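PDB 2WBM: ribosome maturation protein SDO1 homolog from Methanothermobacter thermautotrophicus, which probably takes part in ribosome maturation as a conformationally flexible, RNA-binding member of the SBDS family. Local coordinates for residues 37-42 with 86-91; 69-72 with 78-81; 204-209 with 232-237. One frame throughout, in Å; residues are numbered along the deposited sequence. Where two conformers were deposited one is given.

Contact 1: 37-42 with 86-91; sequences ERFEVL and KVFETA
F88 and F39 meet as a T-shaped, edge-to-face aromatic pair, with ring centroids 5.1 Å apart and planes at 87°. F88 supplies the edge: its CE2 sits above the F39 ring, displaced from the middle toward the end that carries CB, and comes within 3.7 Å of F39 CG. The positively polarised rim of one ring is thus turned to the pi cloud of the other. V87 takes the far end of the same ring, where its CG2 lies 3.7 Å from both F39 CE2 and F39 CZ. With CG1 anti to the backbone nitrogen (chi1 169°), the V87 branches divide the work: CG2 touches F39, while CG1 covers a face of F88 at the rim and probably helps to limit that ring's rotation. Two consecutive residues at the end of helix 81-88 therefore grip a single phenylalanine of strand 37-43, part of the antiparallel sheet in the SBDS N-terminal domain. The contact is a helix-on-sheet seam, entirely apolar between the two segments. Past F88 the helix stops, E89 leaving helical geometry with positive phi. In the next shell, L32 of strand 28-34 is hydrogen-bonded to F39 through the backbone, and its side chain touches F88. V96 and V99 of helix 93-103 pack on F88, while I100 and M84 pack on F39. E40, directed to the other face of the sheet, forms a salt bridge with R31 and accepts a hydrogen bond from the backbone N of A73.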
loop_
_atom_site.group_PDB
_atom_site.type_symbol
_atom_site.label_atom_id
_atom_site.label_comp_id
_atom_site.label_asym_id
_atom_site.label_seq_id
_atom_site.Cartn_x
_atom_site.Cartn_y
_atom_site.Cartn_z
ATOM N N GLU A 37 14.927 -17.744 -25.594
ATOM C CA GLU A 37 13.924 -18.669 -25.068
ATOM C C GLU A 37 13.239 -18.102 -23.826
ATOM O O GLU A 37 13.907 -17.796 -22.839
ATOM C CB GLU A 37 14.557 -20.037 -24.746
ATOM C CG GLU A 37 15.121 -20.771 -25.962
ATOM C CD GLU A 37 14.031 -21.356 -26.890
ATOM O OE1 GLU A 37 12.831 -21.138 -26.624
ATOM O OE2 GLU A 37 14.387 -22.028 -27.887
ATOM N N ARG A 38 11.907 -17.988 -23.867
ATOM C CA ARG A 38 11.123 -17.537 -22.717
ATOM C C ARG A 38 10.725 -18.643 -21.741
ATOM O O ARG A 38 10.400 -19.765 -22.131
ATOM C CB ARG A 38 9.843 -16.839 -23.160
ATOM C CG ARG A 38 10.092 -15.556 -23.890
ATOM C CD ARG A 38 8.814 -14.999 -24.410
ATOM N NE ARG A 38 9.078 -13.807 -25.199
ATOM C CZ ARG A 38 8.146 -13.092 -25.819
ATOM N NH1 ARG A 38 6.869 -13.450 -25.746
ATOM N NH2 ARG A 38 8.498 -12.029 -26.521
ATOM N N PHE A 39 10.791 -18.287 -20.471
ATOM C CA PHE A 39 10.327 -19.084 -19.349
ATOM C C PHE A 39 9.406 -18.168 -18.566
ATOM O O PHE A 39 9.766 -17.012 -18.250
ATOM C CB PHE A 39 11.502 -19.524 -18.469
ATOM C CG PHE A 39 12.478 -20.447 -19.156
ATOM C CD1 PHE A 39 12.356 -21.834 -19.026
ATOM C CD2 PHE A 39 13.534 -19.929 -19.914
ATOM C CE1 PHE A 39 13.265 -22.694 -19.635
ATOM C CE2 PHE A 39 14.443 -20.766 -20.554
ATOM C CZ PHE A 39 14.327 -22.169 -20.409
ATOM N N GLU A 40 8.205 -18.656 -18.279
ATOM C CA GLU A 40 7.151 -17.825 -17.711
ATOM C C GLU A 40 6.456 -18.564 -16.591
ATOM O O GLU A 40 6.283 -19.791 -16.657
ATOM C CB GLU A 40 6.109 -17.466 -18.762
ATOM C CG GLU A 40 6.705 -16.585 -19.894
ATOM C CD GLU A 40 5.731 -16.197 -20.973
ATOM O OE1 GLU A 40 4.542 -16.609 -20.938
ATOM O OE2 GLU A 40 6.176 -15.461 -21.885
ATOM N N VAL A 41 6.033 -17.801 -15.590
ATOM C CA VAL A 41 5.196 -18.340 -14.514
ATOM C C VAL A 41 3.991 -17.443 -14.282
ATOM O O VAL A 41 4.033 -16.254 -14.596
ATOM C CB VAL A 41 6.002 -18.520 -13.182
ATOM C CG1 VAL A 41 6.963 -19.709 -13.311
ATOM C CG2 VAL A 41 6.760 -17.211 -12.778
ATOM N N LEU A 42 2.911 -18.028 -13.767
ATOM C CA LEU A 42 1.681 -17.298 -13.486
ATOM C C LEU A 42 1.689 -16.977 -12.007
ATOM O O LEU A 42 1.814 -17.888 -11.175
ATOM C CB LEU A 42 0.460 -18.153 -13.825
ATOM C CG LEU A 42 0.237 -18.303 -15.334
ATOM C CD1 LEU A 42 -0.785 -19.414 -15.634
ATOM C CD2 LEU A 42 -0.248 -16.960 -15.875
ATOM N N LYS A 86 19.350 -26.597 -18.301
ATOM C CA LYS A 86 20.343 -25.876 -19.093
ATOM C C LYS A 86 20.454 -24.415 -18.635
ATOM O O LYS A 86 21.553 -23.900 -18.469
ATOM C CB LYS A 86 20.016 -25.966 -20.598
ATOM C CG LYS A 86 21.018 -25.285 -21.531
ATOM C CD LYS A 86 22.326 -26.045 -21.660
ATOM C CE LYS A 86 23.188 -25.444 -22.769
ATOM N NZ LYS A 86 24.529 -26.066 -22.814
ATOM N N VAL A 87 19.314 -23.775 -18.402
ATOM C CA VAL A 87 19.266 -22.335 -18.107
ATOM C C VAL A 87 19.442 -22.005 -16.621
ATOM O O VAL A 87 20.190 -21.082 -16.278
ATOM C CB VAL A 87 17.969 -21.705 -18.666
ATOM C CG1 VAL A 87 17.745 -20.267 -18.148
ATOM C CG2 VAL A 87 18.014 -21.733 -20.198
ATOM N N PHE A 88 18.780 -22.779 -15.759
ATOM C CA PHE A 88 18.717 -22.510 -14.319
ATOM C C PHE A 88 19.533 -23.486 -13.462
ATOM O O PHE A 88 19.728 -23.245 -12.265
ATOM C CB PHE A 88 17.251 -22.515 -13.850
ATOM C CG PHE A 88 16.393 -21.507 -14.543
ATOM C CD1 PHE A 88 16.330 -20.196 -14.079
ATOM C CD2 PHE A 88 15.618 -21.873 -15.645
ATOM C CE1 PHE A 88 15.512 -19.248 -14.722
ATOM C CE2 PHE A 88 14.792 -20.927 -16.308
ATOM C CZ PHE A 88 14.745 -19.616 -15.847
ATOM N N GLU A 89 20.018 -24.569 -14.070
ATOM C CA GLU A 89 20.726 -25.658 -13.346
ATOM C C GLU A 89 19.813 -26.407 -12.357
ATOM O O GLU A 89 20.285 -27.084 -11.448
ATOM C CB GLU A 89 22.015 -25.159 -12.666
ATOM C CG GLU A 89 23.158 -24.916 -13.636
ATOM C CD GLU A 89 24.372 -24.292 -12.968
ATOM O OE1 GLU A 89 25.194 -25.039 -12.394
ATOM O OE2 GLU A 89 24.504 -23.051 -13.028
ATOM N N THR A 90 18.510 -26.284 -12.572
ATOM C CA THR A 90 17.489 -26.977 -11.795
ATOM C C THR A 90 16.209 -27.073 -12.630
ATOM O O THR A 90 15.929 -26.194 -13.455
ATOM C CB THR A 90 17.213 -26.267 -10.435
ATOM O OG1 THR A 90 16.134 -26.914 -9.753
ATOM C CG2 THR A 90 16.878 -24.789 -10.623
ATOM N N ALA A 91 15.440 -28.141 -12.427
ATOM C CA ALA A 91 14.133 -28.257 -13.081
ATOM C C ALA A 91 12.988 -28.106 -12.072
ATOM O O ALA A 91 11.816 -28.281 -12.423
ATOM C CB ALA A 91 14.014 -29.580 -13.849
#

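Contact 2: 69-72 with 78-81; sequences VFRD and KASE
A brief antiparallel beta bridge joins F70 to K78 near the edge of the N-terminal domain's sheet, closing a small loop just ahead of helix 81-88. The two form a non-hydrogen-bonded pair, with CA atoms 4.0 Å apart. Beside them, A79 N donates to V69 O at 3.0 Å in a nearly straight bond (170° at the hydrogen); past the pair, R71 and D77 supply further backbone bonding. The K78 side chain runs alongside the F70 ring rather than across it, its CG 3.7 Å from F70 CD1. Extended beyond CG, the lysine carries its methylenes past the ring and its ammonium group to a salt bridge with E68. Bridge and flanking backbone bonds together make a small antiparallel, hairpin-like turn, and within it the chain turns a corner at R71, so the residues on its two sides do not continue one strand. The first part of the R71 side chain lies against the partner segment, its CG 3.7 Å from A79 CA and its CD 3.6 Å from K78 O. A bend at chi3 (86°) then redirects the guanidinium group, whose ion pairs with D77 and E37 are long and weak. A79 CB and V69 CG1, 4.2 Å apart, belong to the apolar side, where both residues touch F39 and M84. Beyond the bridge S80 occupies the N-cap of helix 81-88, its OG accepting a hydrogen bond from the backbone N of A83.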
loop_
_atom_site.group_PDB
_atom_site.type_symbol
_atom_site.label_atom_id
_atom_site.label_comp_id
_atom_site.label_asym_id
_atom_site.label_seq_id
_atom_site.Cartn_x
_atom_site.Cartn_y
_atom_site.Cartn_z
ATOM N N VAL A 69 6.331 -24.246 -14.815
ATOM C CA VAL A 69 7.106 -23.275 -15.584
ATOM C C VAL A 69 6.702 -23.440 -17.045
ATOM O O VAL A 69 6.759 -24.543 -17.619
ATOM C CB VAL A 69 8.628 -23.450 -15.391
ATOM C CG1 VAL A 69 9.386 -22.418 -16.248
ATOM C CG2 VAL A 69 9.015 -23.298 -13.894
ATOM N N PHE A 70 6.261 -22.335 -17.642
ATOM C CA PHE A 70 5.791 -22.353 -19.017
ATOM C C PHE A 70 6.844 -21.823 -19.985
ATOM O O PHE A 70 7.689 -21.008 -19.625
ATOM C CB PHE A 70 4.533 -21.470 -19.150
ATOM C CG PHE A 70 3.349 -21.976 -18.352
ATOM C CD1 PHE A 70 2.428 -22.820 -18.945
ATOM C CD2 PHE A 70 3.188 -21.612 -16.997
ATOM C CE1 PHE A 70 1.311 -23.309 -18.211
ATOM C CE2 PHE A 70 2.096 -22.114 -16.242
ATOM C CZ PHE A 70 1.155 -22.946 -16.863
ATOM N N ARG A 71 6.749 -22.265 -21.231
ATOM C CA ARG A 71 7.414 -21.571 -22.328
ATOM C C ARG A 71 6.559 -20.365 -22.691
ATOM O O ARG A 71 7.080 -19.287 -22.975
ATOM C CB ARG A 71 7.544 -22.490 -23.530
ATOM C CG ARG A 71 8.424 -23.711 -23.215
ATOM C CD ARG A 71 8.487 -24.622 -24.405
ATOM N NE ARG A 71 9.555 -24.227 -25.335
ATOM C CZ ARG A 71 9.634 -24.617 -26.603
ATOM N NH1 ARG A 71 8.682 -25.367 -27.140
ATOM N NH2 ARG A 71 10.657 -24.224 -27.347
ATOM N N ASP A 72 5.238 -20.563 -22.714
ATOM C CA ASP A 72 4.307 -19.463 -22.939
ATOM C C ASP A 72 3.089 -19.694 -22.061
ATOM O O ASP A 72 2.297 -20.599 -22.308
ATOM C CB ASP A 72 3.910 -19.330 -24.416
ATOM C CG ASP A 72 3.040 -18.100 -24.673
ATOM O OD1 ASP A 72 2.001 -17.953 -24.000
ATOM O OD2 ASP A 72 3.398 -17.274 -25.538
ATOM N N LYS A 78 4.459 -25.790 -21.968
ATOM C CA LYS A 78 5.305 -25.852 -20.788
ATOM C C LYS A 78 6.742 -26.237 -21.059
ATOM O O LYS A 78 7.042 -26.931 -22.034
ATOM C CB LYS A 78 4.718 -26.827 -19.752
ATOM C CG LYS A 78 3.425 -26.356 -19.134
ATOM C CD LYS A 78 2.628 -27.609 -18.780
ATOM C CE LYS A 78 1.516 -27.262 -17.879
ATOM N NZ LYS A 78 0.441 -28.233 -18.058
ATOM N N ALA A 79 7.627 -25.764 -20.193
ATOM C CA ALA A 79 9.058 -25.957 -20.383
ATOM C C ALA A 79 9.507 -27.380 -20.088
ATOM O O ALA A 79 8.989 -28.034 -19.174
ATOM C CB ALA A 79 9.856 -24.959 -19.537
ATOM N N SER A 80 10.490 -27.844 -20.854
ATOM C CA SER A 80 11.089 -29.151 -20.605
ATOM C C SER A 80 12.004 -29.085 -19.389
ATOM O O SER A 80 12.634 -28.062 -19.086
ATOM C CB SER A 80 11.876 -29.652 -21.821
ATOM O OG SER A 80 13.117 -28.979 -21.964
ATOM N N GLU A 81 12.111 -30.205 -18.701
ATOM C CA GLU A 81 13.042 -30.266 -17.602
ATOM C C GLU A 81 14.483 -30.031 -18.098
ATOM O O GLU A 81 15.257 -29.342 -17.434
ATOM C CB GLU A 81 12.791 -31.550 -16.803
ATOM C CG GLU A 81 11.373 -31.404 -16.165
ATOM C CD GLU A 81 10.941 -32.507 -15.232
ATOM O OE1 GLU A 81 11.607 -33.573 -15.164
ATOM O OE2 GLU A 81 9.903 -32.291 -14.564
#

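Contact 3: 204-209 with 232-237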
loop_
_atom_site.group_PDB
_atom_site.type_symbol
_atom_site.label_atom_id
_atom_site.label_comp_id
_atom_site.label_asym_id
_atom_site.label_seq_id
_atom_site.Cartn_x
_atom_site.Cartn_y
_atom_site.Cartn_z
ATOM N N SER A 204 -8.372 3.505 17.662
ATOM C CA SER A 204 -7.485 2.492 17.132
ATOM C C SER A 204 -7.500 2.403 15.603
ATOM O O SER A 204 -6.546 1.923 15.003
ATOM C CB SER A 204 -7.745 1.173 17.835
ATOM O OG SER A 204 -7.480 1.362 19.221
ATOM N N ASN A 205 -8.549 2.920 14.981
ATOM C CA ASN A 205 -8.570 3.074 13.543
ATOM C C ASN A 205 -7.680 4.230 13.074
ATOM O O ASN A 205 -7.222 4.231 11.928
ATOM C CB ASN A 205 -10.003 3.278 13.056
ATOM C CG ASN A 205 -10.853 2.033 13.225
ATOM O OD1 ASN A 205 -10.433 0.931 12.872
ATOM N ND2 ASN A 205 -12.051 2.203 13.771
ATOM N N PHE A 206 -7.426 5.198 13.958
ATOM C CA PHE A 206 -6.709 6.415 13.573
ATOM C C PHE A 206 -5.258 6.503 14.012
ATOM O O PHE A 206 -4.411 7.005 13.276
ATOM C CB PHE A 206 -7.436 7.646 14.087
ATOM C CG PHE A 206 -8.673 7.956 13.323
ATOM C CD1 PHE A 206 -8.632 8.832 12.238
ATOM C CD2 PHE A 206 -9.878 7.369 13.677
ATOM C CE1 PHE A 206 -9.779 9.111 11.513
ATOM C CE2 PHE A 206 -11.037 7.657 12.970
ATOM C CZ PHE A 206 -10.989 8.523 11.886
ATOM N N GLY A 207 -4.973 6.058 15.227
ATOM C CA GLY A 207 -3.628 6.184 15.721
ATOM C C GLY A 207 -3.397 5.458 17.021
ATOM O O GLY A 207 -4.108 4.498 17.350
ATOM N N LYS A 208 -2.367 5.903 17.730
ATOM C CA LYS A 208 -1.907 5.237 18.943
ATOM C C LYS A 208 -2.009 6.186 20.120
ATOM O O LYS A 208 -1.608 7.344 20.019
ATOM C CB LYS A 208 -0.452 4.787 18.801
ATOM C CG LYS A 208 -0.160 3.885 17.592
ATOM C CD LYS A 208 -0.914 2.565 17.677
ATOM C CE LYS A 208 -0.671 1.717 16.440
ATOM N NZ LYS A 208 -1.431 0.443 16.530
ATOM N N ILE A 209 -2.540 5.683 21.231
ATOM C CA ILE A 209 -2.621 6.474 22.474
ATOM C C ILE A 209 -1.254 6.519 23.133
ATOM O O ILE A 209 -0.683 5.474 23.472
ATOM C CB ILE A 209 -3.669 5.863 23.439
ATOM C CG1 ILE A 209 -5.048 5.910 22.787
ATOM C CG2 ILE A 209 -3.639 6.584 24.815
ATOM C CD1 ILE A 209 -6.103 5.093 23.531
ATOM N N ASP A 232 -8.899 16.083 10.441
ATOM C CA ASP A 232 -10.318 16.413 10.288
ATOM C C ASP A 232 -11.229 15.188 10.375
ATOM O O ASP A 232 -12.294 15.255 10.991
ATOM C CB ASP A 232 -10.572 17.214 9.006
ATOM C CG ASP A 232 -9.862 18.562 9.014
ATOM O OD1 ASP A 232 -9.811 19.210 10.083
ATOM O OD2 ASP A 232 -9.352 18.974 7.952
ATOM N N SER A 233 -10.818 14.077 9.762
ATOM C CA SER A 233 -11.572 12.825 9.822
ATOM C C SER A 233 -11.671 12.322 11.266
ATOM O O SER A 233 -12.703 11.807 11.697
ATOM C CB SER A 233 -10.906 11.771 8.931
ATOM O OG SER A 233 -11.480 10.495 9.128
ATOM N N PHE A 234 -10.573 12.476 12.001
ATOM C CA PHE A 234 -10.492 12.053 13.404
ATOM C C PHE A 234 -11.490 12.830 14.244
ATOM O O PHE A 234 -12.267 12.239 15.013
ATOM C CB PHE A 234 -9.074 12.269 13.927
ATOM C CG PHE A 234 -8.823 11.709 15.315
ATOM C CD1 PHE A 234 -9.223 10.416 15.651
ATOM C CD2 PHE A 234 -8.156 12.470 16.269
ATOM C CE1 PHE A 234 -8.961 9.888 16.930
ATOM C CE2 PHE A 234 -7.891 11.947 17.559
ATOM C CZ PHE A 234 -8.287 10.649 17.878
ATOM N N TYR A 235 -11.481 14.152 14.085
ATOM C CA TYR A 235 -12.425 14.994 14.797
ATOM C C TYR A 235 -13.865 14.604 14.438
ATOM O O TYR A 235 -14.720 14.477 15.321
ATOM C CB TYR A 235 -12.192 16.486 14.517
ATOM C CG TYR A 235 -13.218 17.325 15.242
ATOM C CD1 TYR A 235 -13.087 17.578 16.611
ATOM C CD2 TYR A 235 -14.358 17.803 14.585
ATOM C CE1 TYR A 235 -14.041 18.314 17.297
ATOM C CE2 TYR A 235 -15.323 18.541 15.269
ATOM C CZ TYR A 235 -15.153 18.786 16.625
ATOM O OH TYR A 235 -16.087 19.512 17.319
ATOM N N GLN A 236 -14.130 14.420 13.143
ATOM C CA GLN A 236 -15.475 14.084 12.685
ATOM C C GLN A 236 -15.984 12.777 13.304
ATOM O O GLN A 236 -17.133 12.720 13.755
ATOM C CB GLN A 236 -15.538 14.022 11.156
ATOM C CG GLN A 236 -16.943 14.065 10.587
ATOM C CD GLN A 236 -16.948 14.272 9.084
ATOM O OE1 GLN A 236 -16.009 13.878 8.387
ATOM N NE2 GLN A 236 -18.008 14.896 8.572
ATOM N N LYS A 237 -15.141 11.743 13.330
ATOM C CA LYS A 237 -15.555 10.441 13.874
ATOM C C LYS A 237 -15.817 10.511 15.369
ATOM O O LYS A 237 -16.787 9.927 15.859
ATOM C CB LYS A 237 -14.539 9.330 13.566
ATOM C CG LYS A 237 -14.512 8.902 12.091
ATOM C CD LYS A 237 -15.779 8.171 11.653
ATOM C CE LYS A 237 -15.822 8.045 10.134
ATOM N NZ LYS A 237 -17.082 7.409 9.642
#
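In the C-terminal domain, whose beta-alpha-beta-beta-alpha-beta order matches a ferredoxin-like fold, F206 near the end of helix 196-206 packs against helix 231-241. Its main partner is F234. The two rings are inclined at 50°, neither stacked nor edge-to-face, with F234 CD1 over a face of F206 and 3.4 Å from F206 CG, offset toward the rim. The same F206 ring receives a CH-pi contact: F234 CA lies 4.0 Å from its centroid, 26° off the ring normal. Backbone and side chain of one residue thus cover neighbouring parts of that ring. The CG of F234 is placed anti to its nitrogen (chi1 -173°), which carries the ring obliquely past F206 toward the sheet, where V224 and I226 touch it. A turn later in the helix, K237 meets the ring edge through its aliphatic part, CG lying 3.5 Å from F206 CZ. The lysine chain bends at chi2 and leads its charged end away. I203 of the first helix also packs on F234, and I226 and L230 extend the apolar surroundings of F206. A glycerol, probably from the crystallisation liquor, lies about 4 Å from the F234 side chain. No hydrogen bond joins the segments, so dispersion and shape probably supply most of the cohesion here; the CA hydrogen of F234, probably made more positive by its flanking peptide groups, would add a modest electrostatic pull toward the ring.

In the fold
From the N terminus, strand 37-43 opens the first loop, which contact 1 closes at the end of helix 81-88. Contact 2 is nested within that loop: 69-72 comes back beside the strand, and after a short excursion 78-81 leads into the very helix that contact 1 uses. Their centres lie 7 Å apart and they touch, E40 O probably accepting a hydrogen bond from F70 N. Together they join strand 37-43, the 69-81 turn and helix 81-88 within the N-terminal domain. Contact 3 follows in series, closing its own loop between two C-terminal helices, with centre about 49 Å from that of contact 1 and on the opposite side of the chain's centre.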